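Local coordinates for putative secreted cellulose binding protein (Streptomyces coelicolor, PDB 4OY7) that cleaves glycosidic bonds of cellulose oxidatively through a bound copper ion, this chain being the catalytic domain of a longer secreted protein, at residues H1-L13 with T99-P111. Residues are numbered along the deposited sequence; the frame is centred on the assembly and turned at random. Where two conformers were deposited one is given.
Sequences HGVAMMPGSRTYL and TIPVEYSNWAAHP. With CU (copper (II) ion), chain I.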
loop_
_atom_site.group_PDB
_atom_site.type_symbol
_atom_site.label_atom_id
_atom_site.label_comp_id
_atom_site.label_asym_id
_atom_site.label_seq_id
_atom_site.Cartn_x
_atom_site.Cartn_y
_atom_site.Cartn_z
ATOM N N HIS A 1 -5.944 -1.245 11.450
ATOM C CA HIS A 1 -4.822 -0.339 11.082
ATOM C C HIS A 1 -3.688 -1.150 10.524
ATOM O O HIS A 1 -3.148 -2.055 11.205
ATOM C CB HIS A 1 -4.370 0.510 12.268
ATOM C CG HIS A 1 -5.266 1.677 12.532
ATOM N ND1 HIS A 1 -6.631 1.546 12.648
ATOM C CD2 HIS A 1 -5.000 2.993 12.706
ATOM C CE1 HIS A 1 -7.169 2.726 12.897
ATOM N NE2 HIS A 1 -6.204 3.620 12.946
ATOM N N GLY A 2 -3.338 -0.817 9.285
ATOM C CA GLY A 2 -2.228 -1.430 8.587
ATOM C C GLY A 2 -2.277 -1.142 7.098
ATOM O O GLY A 2 -3.354 -0.925 6.529
ATOM N N VAL A 3 -1.086 -1.140 6.510
ATOM C CA VAL A 3 -0.872 -1.190 5.081
ATOM C C VAL A 3 0.216 -2.252 4.816
ATOM O O VAL A 3 0.807 -2.802 5.764
ATOM C CB VAL A 3 -0.426 0.174 4.523
ATOM C CG1 VAL A 3 -1.571 1.191 4.591
ATOM C CG2 VAL A 3 0.846 0.664 5.210
ATOM N N ALA A 4 0.464 -2.543 3.539
ATOM C CA ALA A 4 1.389 -3.555 3.159
ATOM C C ALA A 4 2.804 -3.204 3.649
ATOM O O ALA A 4 3.238 -2.045 3.555
ATOM C CB ALA A 4 1.396 -3.737 1.657
ATOM N N MET A 5 3.495 -4.217 4.194
ATOM C CA MET A 5 4.894 -4.066 4.581
ATOM C C MET A 5 5.891 -4.728 3.620
ATOM O O MET A 5 7.043 -4.298 3.516
ATOM C CB MET A 5 5.107 -4.618 5.999
ATOM C CG MET A 5 4.279 -3.904 7.066
ATOM S SD MET A 5 4.274 -4.797 8.635
ATOM C CE MET A 5 5.989 -4.526 9.016
ATOM N N MET A 6 5.454 -5.767 2.910
ATOM C CA MET A 6 6.298 -6.500 1.967
ATOM C C MET A 6 5.378 -7.067 0.883
ATOM O O MET A 6 4.524 -7.895 1.218
ATOM C CB MET A 6 6.991 -7.682 2.666
ATOM C CG MET A 6 8.195 -7.315 3.519
ATOM S SD MET A 6 9.384 -8.665 3.788
ATOM C CE MET A 6 9.886 -8.995 2.111
ATOM N N PRO A 7 5.437 -6.544 -0.382
ATOM C CA PRO A 7 6.131 -5.313 -0.844
ATOM C C PRO A 7 5.497 -4.086 -0.208
ATOM O O PRO A 7 4.269 -3.914 -0.240
ATOM C CB PRO A 7 5.873 -5.304 -2.358
ATOM C CG PRO A 7 4.600 -6.037 -2.513
ATOM C CD PRO A 7 4.648 -7.140 -1.475
ATOM N N GLY A 8 6.347 -3.256 0.377
ATOM C CA GLY A 8 5.902 -2.219 1.272
ATOM C C GLY A 8 5.154 -1.143 0.553
ATOM O O GLY A 8 5.460 -0.815 -0.585
ATOM N N SER A 9 4.169 -0.581 1.239
ATOM C CA SER A 9 3.350 0.484 0.707
ATOM C C SER A 9 4.141 1.799 0.716
ATOM O O SER A 9 5.229 1.877 1.303
ATOM C CB SER A 9 2.092 0.618 1.558
ATOM O OG SER A 9 2.392 1.275 2.775
ATOM N N ARG A 10 3.613 2.819 0.041
ATOM C CA ARG A 10 4.320 4.118 -0.028
ATOM C C ARG A 10 4.565 4.722 1.347
ATOM O O ARG A 10 5.684 5.173 1.650
ATOM C CB ARG A 10 3.553 5.101 -0.898
ATOM C CG ARG A 10 3.599 4.737 -2.368
ATOM C CD ARG A 10 2.827 5.682 -3.274
ATOM N NE ARG A 10 3.149 5.328 -4.650
ATOM C CZ ARG A 10 2.589 5.841 -5.729
ATOM N NH1 ARG A 10 1.636 6.761 -5.612
ATOM N NH2 ARG A 10 2.979 5.421 -6.932
ATOM N N THR A 11 3.528 4.761 2.171
ATOM C CA THR A 11 3.710 5.331 3.503
ATOM C C THR A 11 4.684 4.508 4.363
ATOM O O THR A 11 5.446 5.055 5.149
ATOM C CB THR A 11 2.404 5.539 4.268
ATOM O OG1 THR A 11 1.695 4.298 4.388
ATOM C CG2 THR A 11 1.544 6.622 3.599
ATOM N N TYR A 12 4.655 3.190 4.217
ATOM C CA TYR A 12 5.530 2.343 5.006
ATOM C C TYR A 12 6.980 2.495 4.572
ATOM O O TYR A 12 7.846 2.707 5.374
ATOM C CB TYR A 12 5.075 0.877 4.941
ATOM C CG TYR A 12 5.944 -0.039 5.754
ATOM C CD1 TYR A 12 6.006 0.074 7.143
ATOM C CD2 TYR A 12 6.749 -0.995 5.135
ATOM C CE1 TYR A 12 6.809 -0.775 7.903
ATOM C CE2 TYR A 12 7.543 -1.837 5.890
ATOM C CZ TYR A 12 7.588 -1.719 7.262
ATOM O OH TYR A 12 8.422 -2.581 7.996
ATOM N N LEU A 13 7.229 2.408 3.276
ATOM C CA LEU A 13 8.605 2.572 2.794
ATOM C C LEU A 13 9.117 3.972 3.062
ATOM O O LEU A 13 10.290 4.148 3.319
ATOM C CB LEU A 13 8.736 2.233 1.323
ATOM C CG LEU A 13 8.502 0.768 0.940
ATOM C CD1 LEU A 13 8.767 0.525 -0.532
ATOM C CD2 LEU A 13 9.334 -0.193 1.787
ATOM N N THR A 99 6.764 -16.818 -6.668
ATOM C CA THR A 99 5.852 -16.766 -5.536
ATOM C C THR A 99 6.576 -16.094 -4.385
ATOM O O THR A 99 7.682 -16.513 -4.039
ATOM C CB THR A 99 5.400 -18.188 -5.144
ATOM O OG1 THR A 99 4.686 -18.764 -6.258
ATOM C CG2 THR A 99 4.474 -18.142 -3.912
ATOM N N ILE A 100 5.965 -15.066 -3.795
ATOM C CA ILE A 100 6.640 -14.213 -2.800
ATOM C C ILE A 100 5.874 -14.213 -1.492
ATOM O O ILE A 100 4.661 -14.386 -1.476
ATOM C CB ILE A 100 6.831 -12.755 -3.313
ATOM C CG1 ILE A 100 5.489 -12.046 -3.579
ATOM C CG2 ILE A 100 7.722 -12.730 -4.557
ATOM C CD1 ILE A 100 5.585 -10.532 -3.578
ATOM N N PRO A 101 6.581 -14.035 -0.371
ATOM C CA PRO A 101 5.880 -13.922 0.911
ATOM C C PRO A 101 5.402 -12.489 1.125
ATOM O O PRO A 101 6.228 -11.583 1.234
ATOM C CB PRO A 101 6.955 -14.273 1.936
ATOM C CG PRO A 101 8.252 -13.938 1.273
ATOM C CD PRO A 101 8.044 -14.112 -0.210
ATOM N N VAL A 102 4.104 -12.303 1.270
ATOM C CA VAL A 102 3.503 -10.972 1.469
ATOM C C VAL A 102 3.302 -10.745 2.969
ATOM O O VAL A 102 2.988 -11.692 3.681
ATOM C CB VAL A 102 2.153 -10.849 0.721
ATOM C CG1 VAL A 102 1.412 -9.552 1.089
ATOM C CG2 VAL A 102 2.357 -10.954 -0.790
ATOM N N GLU A 103 3.561 -9.510 3.430
ATOM C CA GLU A 103 3.399 -9.105 4.832
ATOM C C GLU A 103 2.558 -7.862 4.872
ATOM O O GLU A 103 2.792 -6.967 4.063
ATOM C CB GLU A 103 4.769 -8.834 5.483
ATOM C CG GLU A 103 5.583 -10.111 5.539
ATOM C CD GLU A 103 6.779 -10.115 6.495
ATOM O OE1 GLU A 103 6.984 -9.189 7.292
ATOM O OE2 GLU A 103 7.543 -11.080 6.448
ATOM N N TYR A 104 1.524 -7.852 5.710
ATOM C CA TYR A 104 0.661 -6.693 5.853
ATOM C C TYR A 104 0.548 -6.355 7.328
ATOM O O TYR A 104 0.346 -7.255 8.147
ATOM C CB TYR A 104 -0.709 -6.981 5.246
ATOM C CG TYR A 104 -1.587 -5.773 4.994
ATOM C CD1 TYR A 104 -2.200 -5.113 6.057
ATOM C CD2 TYR A 104 -1.854 -5.321 3.707
ATOM C CE1 TYR A 104 -3.003 -4.015 5.852
ATOM C CE2 TYR A 104 -2.681 -4.251 3.491
ATOM C CZ TYR A 104 -3.243 -3.586 4.570
ATOM O OH TYR A 104 -4.062 -2.506 4.361
ATOM N N SER A 105 0.767 -5.087 7.689
ATOM C CA SER A 105 0.797 -4.695 9.091
ATOM C C SER A 105 -0.462 -5.084 9.839
ATOM O O SER A 105 -1.540 -4.893 9.350
ATOM C CB SER A 105 0.986 -3.179 9.212
ATOM O OG SER A 105 0.825 -2.736 10.548
ATOM N N ASN A 106 -0.293 -5.608 11.060
ATOM C CA ASN A 106 -1.434 -5.806 11.969
ATOM C C ASN A 106 -1.384 -4.809 13.126
ATOM O O ASN A 106 -1.571 -5.185 14.282
ATOM C CB ASN A 106 -1.498 -7.243 12.505
ATOM C CG ASN A 106 -0.311 -7.604 13.357
ATOM O OD1 ASN A 106 0.632 -6.826 13.472
ATOM N ND2 ASN A 106 -0.331 -8.796 13.930
ATOM N N TRP A 107 -1.111 -3.538 12.817
ATOM C CA TRP A 107 -0.981 -2.546 13.884
ATOM C C TRP A 107 -2.226 -2.544 14.785
ATOM O O TRP A 107 -2.103 -2.461 16.004
ATOM C CB TRP A 107 -0.672 -1.142 13.320
ATOM C CG TRP A 107 -0.240 -0.174 14.400
ATOM C CD1 TRP A 107 -0.959 0.887 14.887
ATOM C CD2 TRP A 107 0.979 -0.210 15.163
ATOM N NE1 TRP A 107 -0.246 1.528 15.877
ATOM C CE2 TRP A 107 0.931 0.860 16.086
ATOM C CE3 TRP A 107 2.109 -1.051 15.164
ATOM C CZ2 TRP A 107 1.972 1.118 16.999
ATOM C CZ3 TRP A 107 3.130 -0.802 16.081
ATOM C CH2 TRP A 107 3.059 0.283 16.977
ATOM N N ALA A 108 -3.416 -2.610 14.186
ATOM C CA ALA A 108 -4.602 -3.104 14.902
ATOM C C ALA A 108 -5.235 -4.151 14.025
ATOM O O ALA A 108 -5.367 -3.954 12.839
ATOM C CB ALA A 108 -5.583 -1.993 15.256
ATOM N N ALA A 109 -5.569 -5.291 14.609
ATOM C CA ALA A 109 -6.023 -6.438 13.843
ATOM C C ALA A 109 -7.544 -6.423 13.696
ATOM O O ALA A 109 -8.274 -5.976 14.589
ATOM C CB ALA A 109 -5.596 -7.722 14.532
ATOM N N HIS A 110 -8.004 -7.000 12.596
ATOM C CA HIS A 110 -9.417 -7.062 12.277
ATOM C C HIS A 110 -9.679 -8.277 11.392
ATOM O O HIS A 110 -8.843 -8.621 10.557
ATOM C CB HIS A 110 -9.860 -5.816 11.493
ATOM C CG HIS A 110 -9.543 -4.512 12.156
ATOM N ND1 HIS A 110 -10.185 -4.072 13.295
ATOM C CD2 HIS A 110 -8.656 -3.546 11.827
ATOM C CE1 HIS A 110 -9.712 -2.891 13.639
ATOM N NE2 HIS A 110 -8.759 -2.564 12.787
ATOM N N PRO A 111 -10.876 -8.879 11.512
ATOM C CA PRO A 111 -11.273 -9.905 10.558
ATOM C C PRO A 111 -11.666 -9.312 9.171
ATOM O O PRO A 111 -12.122 -8.183 9.083
ATOM C CB PRO A 111 -12.488 -10.532 11.232
ATOM C CG PRO A 111 -13.115 -9.394 11.969
ATOM C CD PRO A 111 -11.959 -8.551 12.455
HETATM CU CU CU I . -7.615 -0.476 12.723
HETATM O O HOH W 1 -9.232 0.269 12.873
#
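Tyr-104 lies along the backbone of Gly-2 to Ala-4. Its CB leaves strand 99-105 on the same sheet face as Ala-4, and CG, anti to the backbone N (chi1 -165°), starts the ring 3.9 Å from Val-3 O, which CD1 also faces. CD2 and CE2 lie under Ala-4 N, offset toward the rim, CE1 meets Gly-2 O, and CZ rests 3.4 Å from Val-3 CA, so one ring face is covered by main chain, Val-3 C over its centre. At the tip, OH gives a weak hydrogen bond to Gly-2 O. A leucine here, lacking ring and hydroxyl, would probably leave Gly-2 O short of its weak donor and the Val-3 backbone without the flat face it lies against. Further along, Glu-103 O accepts from both Met-5 N (2.8 Å) and Met-6 N (3.1 Å), both approaching from one side of the carbonyl plane, while Glu-103 N returns a bond to Met-6 O: a classic beta bulge. Toward the chain start, His-1 N donates to Ala-108 O and Ala-108 N to His-1 O. Copper is bound by His-1 N and ND1, each at 2.2 Å, by His-110 NE2 at 2.4 Å, and by a water. This three-nitrogen grip is the histidine brace of lytic polysaccharide monooxygenases, here of family AA10.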